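Local coordinates for thioesterase domain protein YiiD (Shewanella oneidensis, PDB 1T82) that is a putative hotdog-fold thioesterase or acyltransferase that forms a dimer of two like subunits and probably acts on acyl groups, at residues 19-24 / 72-77; 44-49 / 66-71. All blocks are in the same frame, centred on the assembly; numbering follows the deposited sequence.

Contact 1 (19-24 / 72-77); sequences RQTWHS and TGWGMV
Trp22 and Trp74 carry this meeting of helix 12-25 with the long central helix 62-84 of the hotdog fold. The helix segments cross at 129° with axes 11.7 Å apart, a gap bridged by the indoles. Trp22 presents its edge: NE1 lies 3.5 Å from Trp74 CE3, which sits near the plane of the Trp22 ring. The two ring planes are inclined at 49°, so the indoles meet obliquely rather than stacking. With CG beside the backbone N (chi1 -74°), Trp22 brings its benzo ring toward Gly75, where CZ2 comes 4.1 Å from Gly75 CA; the missing CB of Gly75 permits that approach. This is the tight, buried part, backed by Pro36 and Val46. Replacing Trp22 with alanine would probably open a gap over Gly75 and leave Trp74 without its edge contact. Trp74 NE1 is hydrogen-bonded to Ile90 O, away from Trp22. The outer side, toward Thr21, is looser and partly exposed. There the threonine turns its OG1 back along its own helix to bond Arg17 O, and offers Trp74 a single methyl, CG2, 4.3 Å from CH2 of the indole.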
ATOM      1  N   ARG B  19      12.779 -11.165  -8.090  1.00 11.14           N
ATOM      2  CA  ARG B  19      11.563 -11.895  -7.740  1.00 12.39           C
ATOM      3  C   ARG B  19      11.791 -12.776  -6.502  1.00 11.38           C
ATOM      4  O   ARG B  19      10.969 -12.807  -5.589  1.00 10.20           O
ATOM      5  CB  ARG B  19      11.127 -12.745  -8.941  1.00 13.47           C
ATOM      6  CG  ARG B  19       9.697 -13.256  -8.902  1.00 20.12           C
ATOM      7  CD  ARG B  19       9.587 -14.575  -8.176  1.00 23.82           C
ATOM      8  NE  ARG B  19      10.582 -15.547  -8.625  1.00 27.20           N
ATOM      9  CZ  ARG B  19      10.746 -15.944  -9.884  1.00 25.64           C
ATOM     10  NH1 ARG B  19      11.685 -16.835 -10.177  1.00 27.30           N
ATOM     11  NH2 ARG B  19       9.982 -15.453 -10.850  1.00 28.62           N
ATOM     12  N   GLN B  20      12.920 -13.480  -6.481  1.00 11.23           N
ATOM     13  CA  GLN B  20      13.272 -14.358  -5.371  1.00 12.32           C
ATOM     14  C   GLN B  20      13.481 -13.561  -4.086  1.00 11.53           C
ATOM     15  O   GLN B  20      13.112 -14.009  -2.996  1.00 12.33           O
ATOM     16  CB  GLN B  20      14.543 -15.138  -5.713  1.00 16.03           C
ATOM     17  CG  GLN B  20      15.036 -16.066  -4.617  1.00 22.02           C
ATOM     18  CD  GLN B  20      13.956 -16.998  -4.114  1.00 25.89           C
ATOM     19  OE1 GLN B  20      13.296 -17.684  -4.895  1.00 29.30           O
ATOM     20  NE2 GLN B  20      13.772 -17.033  -2.799  1.00 28.96           N
ATOM     21  N   THR B  21      14.072 -12.379  -4.221  1.00 11.48           N
ATOM     22  CA  THR B  21      14.317 -11.514  -3.072  1.00 11.63           C
ATOM     23  C   THR B  21      12.980 -11.107  -2.465  1.00 10.70           C
ATOM     24  O   THR B  21      12.819 -11.114  -1.246  1.00 10.63           O
ATOM     25  CB  THR B  21      15.090 -10.247  -3.484  1.00 12.07           C
ATOM     26  OG1 THR B  21      16.373 -10.620  -4.008  1.00 13.48           O
ATOM     27  CG2 THR B  21      15.281  -9.321  -2.289  1.00 13.80           C
ATOM     28  N   TRP B  22      12.022 -10.756  -3.316  1.00 10.48           N
ATOM     29  CA  TRP B  22      10.709 -10.355  -2.829  1.00 10.03           C
ATOM     30  C   TRP B  22       9.987 -11.472  -2.089  1.00 10.48           C
ATOM     31  O   TRP B  22       9.619 -11.323  -0.926  1.00 10.52           O
ATOM     32  CB  TRP B  22       9.802  -9.890  -3.974  1.00  8.47           C
ATOM     33  CG  TRP B  22      10.123  -8.556  -4.550  1.00  7.15           C
ATOM     34  CD1 TRP B  22      10.794  -7.535  -3.944  1.00  7.86           C
ATOM     35  CD2 TRP B  22       9.704  -8.063  -5.825  1.00  8.69           C
ATOM     36  NE1 TRP B  22      10.817  -6.429  -4.766  1.00  8.14           N
ATOM     37  CE2 TRP B  22      10.155  -6.727  -5.927  1.00  9.55           C
ATOM     38  CE3 TRP B  22       8.988  -8.620  -6.892  1.00 11.04           C
ATOM     39  CZ2 TRP B  22       9.913  -5.938  -7.056  1.00 10.57           C
ATOM     40  CZ3 TRP B  22       8.747  -7.836  -8.016  1.00 11.08           C
ATOM     41  CH2 TRP B  22       9.210  -6.507  -8.087  1.00 10.95           C
ATOM     42  N   HIS B  23       9.777 -12.594  -2.764  1.00 10.95           N
ATOM     43  CA  HIS B  23       9.045 -13.699  -2.156  1.00 11.74           C
ATOM     44  C   HIS B  23       9.718 -14.321  -0.939  1.00 11.94           C
ATOM     45  O   HIS B  23       9.039 -14.859  -0.070  1.00 13.67           O
ATOM     46  CB  HIS B  23       8.763 -14.781  -3.200  1.00 12.35           C
ATOM     47  CG  HIS B  23       7.916 -14.307  -4.340  1.00 13.07           C
ATOM     48  ND1 HIS B  23       7.537 -15.128  -5.380  1.00 12.75           N
ATOM     49  CD2 HIS B  23       7.392 -13.089  -4.616  1.00 13.66           C
ATOM     50  CE1 HIS B  23       6.817 -14.438  -6.247  1.00 13.76           C
ATOM     51  NE2 HIS B  23       6.714 -13.196  -5.806  1.00 11.71           N
ATOM     52  N   SER B  24      11.043 -14.244  -0.868  1.00 12.48           N
ATOM     53  CA  SER B  24      11.759 -14.825   0.262  1.00 13.12           C
ATOM     54  C   SER B  24      11.866 -13.894   1.464  1.00 14.01           C
ATOM     55  O   SER B  24      12.088 -14.348   2.587  1.00 15.50           O
ATOM     56  CB  SER B  24      13.167 -15.259  -0.160  1.00 12.25           C
ATOM     57  OG  SER B  24      13.990 -14.140  -0.451  1.00 16.42           O
ATOM     58  N   THR B  72       7.547  -2.068  -7.144  1.00  6.56           N
ATOM     59  CA  THR B  72       8.120  -1.821  -8.459  1.00  6.71           C
ATOM     60  C   THR B  72       9.164  -0.706  -8.351  1.00  6.14           C
ATOM     61  O   THR B  72      10.249  -0.808  -8.920  1.00  5.01           O
ATOM     62  CB  THR B  72       7.021  -1.452  -9.486  1.00  7.10           C
ATOM     63  OG1 THR B  72       6.175  -2.590  -9.694  1.00  7.70           O
ATOM     64  CG2 THR B  72       7.635  -1.050 -10.824  1.00  8.27           C
ATOM     65  N   GLY B  73       8.839   0.340  -7.596  1.00  6.79           N
ATOM     66  CA  GLY B  73       9.777   1.434  -7.409  1.00  5.85           C
ATOM     67  C   GLY B  73      10.994   0.928  -6.656  1.00  5.46           C
ATOM     68  O   GLY B  73      12.135   1.165  -7.056  1.00  4.90           O
ATOM     69  N   TRP B  74      10.744   0.216  -5.559  1.00  4.58           N
ATOM     70  CA  TRP B  74      11.813  -0.352  -4.743  1.00  6.70           C
ATOM     71  C   TRP B  74      12.690  -1.235  -5.635  1.00  7.14           C
ATOM     72  O   TRP B  74      13.921  -1.157  -5.593  1.00  7.19           O
ATOM     73  CB  TRP B  74      11.204  -1.195  -3.613  1.00  8.48           C
ATOM     74  CG  TRP B  74      12.201  -1.716  -2.614  1.00  9.04           C
ATOM     75  CD1 TRP B  74      12.557  -1.136  -1.430  1.00 11.13           C
ATOM     76  CD2 TRP B  74      12.964  -2.922  -2.716  1.00 11.14           C
ATOM     77  NE1 TRP B  74      13.497  -1.910  -0.786  1.00 13.17           N
ATOM     78  CE2 TRP B  74      13.765  -3.013  -1.555  1.00 12.16           C
ATOM     79  CE3 TRP B  74      13.052  -3.937  -3.678  1.00 10.17           C
ATOM     80  CZ2 TRP B  74      14.643  -4.080  -1.329  1.00 13.29           C
ATOM     81  CZ3 TRP B  74      13.923  -4.999  -3.455  1.00 11.22           C
ATOM     82  CH2 TRP B  74      14.708  -5.060  -2.287  1.00 12.84           C
ATOM     83  N   GLY B  75      12.039  -2.065  -6.448  1.00  6.68           N
ATOM     84  CA  GLY B  75      12.756  -2.962  -7.340  1.00  7.67           C
ATOM     85  C   GLY B  75      13.654  -2.247  -8.326  1.00  7.01           C
ATOM     86  O   GLY B  75      14.734  -2.740  -8.664  1.00  7.10           O
HETATM   87  N   MSE B  76      13.218  -1.084  -8.801  1.00  7.70           N
HETATM   88  CA  MSE B  76      14.033  -0.330  -9.741  1.00  6.83           C
HETATM   89  C   MSE B  76      15.302   0.166  -9.055  1.00  6.71           C
HETATM   90  O   MSE B  76      16.386   0.085  -9.629  1.00  5.07           O
HETATM   91  CB  MSE B  76      13.257   0.857 -10.319  1.00  9.92           C
HETATM   92  CG  MSE B  76      14.094   1.720 -11.263  1.00 10.73           C
HETATM   93 SE   MSE B  76      14.872   0.715 -12.729  1.00 19.58          SE
HETATM   94  CE  MSE B  76      13.583   1.157 -14.103  1.00 12.06           C
ATOM     95  N   VAL B  77      15.176   0.681  -7.833  1.00  6.93           N
ATOM     96  CA  VAL B  77      16.361   1.161  -7.130  1.00  6.59           C
ATOM     97  C   VAL B  77      17.304  -0.011  -6.899  1.00  6.88           C
ATOM     98  O   VAL B  77      18.517   0.105  -7.084  1.00  7.43           O
ATOM     99  CB  VAL B  77      16.022   1.784  -5.762  1.00  4.36           C
ATOM    100  CG1 VAL B  77      17.300   2.326  -5.114  1.00  8.92           C
ATOM    101  CG2 VAL B  77      15.004   2.897  -5.934  1.00  5.39           C
TER

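Contact 2 (44-49 / 66-71); sequences LSVSAP and YTIMTL
Ile68 reaches out from helix 62-84 and lays its side chain against the end of strand 43-47, touching three consecutive residues, Val46, Ser47 and Ala48. The methyl end does most of the work: CD1 is 3.5 Å from the carbonyl carbon of Ser47, pressed onto backbone rather than onto a side chain, and 3.7 Å from Ala48 CB. One carbon back, Ile68 CG1 lies 4.0 Å from Val46 CG1, the two side chains passing each other in opposite directions. Ile68 gets this reach by being fully extended, with CG1 anti to the backbone N (chi1 -179°) and CD1 continuing the zigzag (chi2 167°). Val46 likewise holds CG1 anti to its own N, which brings that branch alongside the isoleucine. The side chains that meet are apolar, and the contact is largely buried.

The next shell sets the strand. Its alternation points Val46 toward the helix and turns Ser47 away, where Ser47 OG bonds to Pro107 O, and it carries on into Ala48, just past the strand end, which again points toward the helix. Backbone hydrogen bonds then fix the strand between its neighbours, Val46 pairing with Val109 on one side and Ser47 with Ala35 on the other. On the helix, Ile68 O accepts Thr72 OG1. Val109 also packs on Ile68, so the isoleucine bridges two adjacent strands.

In the fold as a whole, this is the hotdog arrangement itself: the central helix lying against a curved antiparallel sheet. Strand 43-47 runs between strands 35-40 and 108-112. Tyr66 and Thr70 instead pack on Leu92 of strand 89-99, the outermost strand on that side within this chain, and the Tyr66 ring stacks on Tyr66 of the second subunit, so this part of helix 62-84 also meets the dimer partner.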
ATOM      1  N   LEU B  44      11.348  -0.677 -16.060  1.00  8.69           N
ATOM      2  CA  LEU B  44      11.011  -1.911 -15.363  1.00  7.96           C
ATOM      3  C   LEU B  44       9.496  -2.082 -15.405  1.00  8.48           C
ATOM      4  O   LEU B  44       8.747  -1.152 -15.098  1.00  8.30           O
ATOM      5  CB  LEU B  44      11.480  -1.862 -13.901  1.00  7.74           C
ATOM      6  CG  LEU B  44      10.979  -2.994 -12.996  1.00  9.64           C
ATOM      7  CD1 LEU B  44      11.544  -4.324 -13.484  1.00  7.03           C
ATOM      8  CD2 LEU B  44      11.388  -2.742 -11.547  1.00  8.33           C
ATOM      9  N   SER B  45       9.048  -3.268 -15.806  1.00  6.55           N
ATOM     10  CA  SER B  45       7.623  -3.579 -15.872  1.00  7.90           C
ATOM     11  C   SER B  45       7.343  -4.725 -14.901  1.00  7.19           C
ATOM     12  O   SER B  45       8.063  -5.725 -14.890  1.00  8.84           O
ATOM     13  CB  SER B  45       7.231  -3.992 -17.296  1.00 10.38           C
ATOM     14  OG  SER B  45       7.276  -2.884 -18.187  1.00 17.37           O
ATOM     15  N   VAL B  46       6.297  -4.573 -14.092  1.00  6.83           N
ATOM     16  CA  VAL B  46       5.922  -5.565 -13.086  1.00  6.96           C
ATOM     17  C   VAL B  46       4.418  -5.846 -13.146  1.00  7.04           C
ATOM     18  O   VAL B  46       3.645  -5.009 -13.608  1.00  8.44           O
ATOM     19  CB  VAL B  46       6.288  -5.041 -11.667  1.00  7.71           C
ATOM     20  CG1 VAL B  46       5.816  -6.007 -10.589  1.00  7.45           C
ATOM     21  CG2 VAL B  46       7.797  -4.829 -11.569  1.00  6.08           C
ATOM     22  N   SER B  47       3.996  -7.023 -12.690  1.00  7.49           N
ATOM     23  CA  SER B  47       2.576  -7.345 -12.692  1.00  7.04           C
ATOM     24  C   SER B  47       2.238  -8.296 -11.553  1.00  7.73           C
ATOM     25  O   SER B  47       3.115  -8.723 -10.802  1.00  6.74           O
ATOM     26  CB  SER B  47       2.166  -7.980 -14.029  1.00  8.62           C
ATOM     27  OG  SER B  47       0.755  -8.144 -14.111  1.00  9.95           O
ATOM     28  N   ALA B  48       0.955  -8.603 -11.428  1.00  6.93           N
ATOM     29  CA  ALA B  48       0.457  -9.516 -10.411  1.00  7.03           C
ATOM     30  C   ALA B  48      -0.937  -9.901 -10.860  1.00  7.15           C
ATOM     31  O   ALA B  48      -1.624  -9.115 -11.513  1.00  9.03           O
ATOM     32  CB  ALA B  48       0.402  -8.835  -9.043  1.00  7.92           C
ATOM     33  N   PRO B  49      -1.363 -11.126 -10.538  1.00  7.91           N
ATOM     34  CA  PRO B  49      -2.695 -11.585 -10.922  1.00  6.91           C
ATOM     35  C   PRO B  49      -3.732 -10.851 -10.093  1.00  6.88           C
ATOM     36  O   PRO B  49      -3.438 -10.351  -9.003  1.00  8.70           O
ATOM     37  CB  PRO B  49      -2.651 -13.075 -10.600  1.00  7.96           C
ATOM     38  CG  PRO B  49      -1.731 -13.126  -9.420  1.00  9.11           C
ATOM     39  CD  PRO B  49      -0.623 -12.188  -9.840  1.00  7.49           C
ATOM     40  N   TYR B  66      -1.352  -0.250  -4.424  1.00  4.18           N
ATOM     41  CA  TYR B  66      -0.258   0.494  -3.808  1.00  4.57           C
ATOM     42  C   TYR B  66       0.968  -0.380  -3.590  1.00  4.66           C
ATOM     43  O   TYR B  66       2.098   0.005  -3.911  1.00  3.81           O
ATOM     44  CB  TYR B  66      -0.680   1.062  -2.454  1.00  4.76           C
ATOM     45  CG  TYR B  66       0.447   1.761  -1.720  1.00  5.23           C
ATOM     46  CD1 TYR B  66       0.689   3.126  -1.903  1.00  6.36           C
ATOM     47  CD2 TYR B  66       1.284   1.054  -0.847  1.00  5.41           C
ATOM     48  CE1 TYR B  66       1.728   3.766  -1.229  1.00  6.50           C
ATOM     49  CE2 TYR B  66       2.328   1.690  -0.178  1.00  6.11           C
ATOM     50  CZ  TYR B  66       2.539   3.041  -0.372  1.00  6.73           C
ATOM     51  OH  TYR B  66       3.549   3.681   0.307  1.00  7.81           O
ATOM     52  N   THR B  67       0.751  -1.567  -3.037  1.00  4.72           N
ATOM     53  CA  THR B  67       1.866  -2.454  -2.759  1.00  5.11           C
ATOM     54  C   THR B  67       2.657  -2.840  -3.996  1.00  4.10           C
ATOM     55  O   THR B  67       3.885  -2.810  -3.976  1.00  4.77           O
ATOM     56  CB  THR B  67       1.399  -3.725  -2.033  1.00  4.15           C
ATOM     57  OG1 THR B  67       0.836  -3.360  -0.765  1.00  5.35           O
ATOM     58  CG2 THR B  67       2.577  -4.667  -1.807  1.00  6.27           C
ATOM     59  N   ILE B  68       1.974  -3.197  -5.081  1.00  4.89           N
ATOM     60  CA  ILE B  68       2.714  -3.570  -6.278  1.00  5.15           C
ATOM     61  C   ILE B  68       3.487  -2.370  -6.824  1.00  5.36           C
ATOM     62  O   ILE B  68       4.605  -2.521  -7.312  1.00  4.56           O
ATOM     63  CB  ILE B  68       1.783  -4.174  -7.380  1.00  7.98           C
ATOM     64  CG1 ILE B  68       2.606  -4.570  -8.605  1.00 10.44           C
ATOM     65  CG2 ILE B  68       0.708  -3.189  -7.774  1.00  8.87           C
ATOM     66  CD1 ILE B  68       1.835  -5.435  -9.592  1.00 15.64           C
HETATM   67  N   MSE B  69       2.909  -1.178  -6.726  1.00  4.05           N
HETATM   68  CA  MSE B  69       3.599   0.005  -7.223  1.00  3.53           C
HETATM   69  C   MSE B  69       4.813   0.331  -6.363  1.00  3.82           C
HETATM   70  O   MSE B  69       5.870   0.656  -6.889  1.00  4.92           O
HETATM   71  CB  MSE B  69       2.637   1.196  -7.284  1.00  5.38           C
HETATM   72  CG  MSE B  69       1.513   0.957  -8.277  1.00  7.35           C
HETATM   73 SE   MSE B  69       0.198   2.357  -8.417  1.00 14.77          SE
HETATM   74  CE  MSE B  69       0.921   3.325  -9.926  1.00  7.48           C
ATOM     75  N   THR B  70       4.681   0.230  -5.047  1.00  4.08           N
ATOM     76  CA  THR B  70       5.825   0.524  -4.206  1.00  6.44           C
ATOM     77  C   THR B  70       6.934  -0.515  -4.389  1.00  5.57           C
ATOM     78  O   THR B  70       8.110  -0.169  -4.341  1.00  7.23           O
ATOM     79  CB  THR B  70       5.446   0.636  -2.718  1.00 10.55           C
ATOM     80  OG1 THR B  70       6.580   1.130  -1.992  1.00 16.18           O
ATOM     81  CG2 THR B  70       5.033  -0.712  -2.162  1.00 14.65           C
ATOM     82  N   LEU B  71       6.577  -1.782  -4.609  1.00  5.58           N
ATOM     83  CA  LEU B  71       7.604  -2.802  -4.822  1.00  6.34           C
ATOM     84  C   LEU B  71       8.284  -2.602  -6.174  1.00  7.22           C
ATOM     85  O   LEU B  71       9.463  -2.920  -6.338  1.00  7.61           O
ATOM     86  CB  LEU B  71       7.013  -4.216  -4.739  1.00  7.33           C
ATOM     87  CG  LEU B  71       6.771  -4.758  -3.327  1.00 10.39           C
ATOM     88  CD1 LEU B  71       5.937  -6.022  -3.412  1.00 14.17           C
ATOM     89  CD2 LEU B  71       8.106  -5.043  -2.636  1.00 12.43           C
TER

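From the N terminus the chain first lays down helix 12-25, whose segment 19-24 waits for its partner until 72-77, so contact 1 closes a loop of 47 residues. Inside that loop the chain makes strands 35-40 and 43-47, then enters helix 62-84, and contact 2 closes a shorter loop of 16 residues between 44-49 and 66-71. Contact 2 is thus nested within contact 1, and both end on successive turns of one helix. They also touch directly: Trp22 CZ2 packs near Leu71 O, and Thr72 OG1 against Val46 CB. Together they tie the N-terminal helix and the sheet to the central helix.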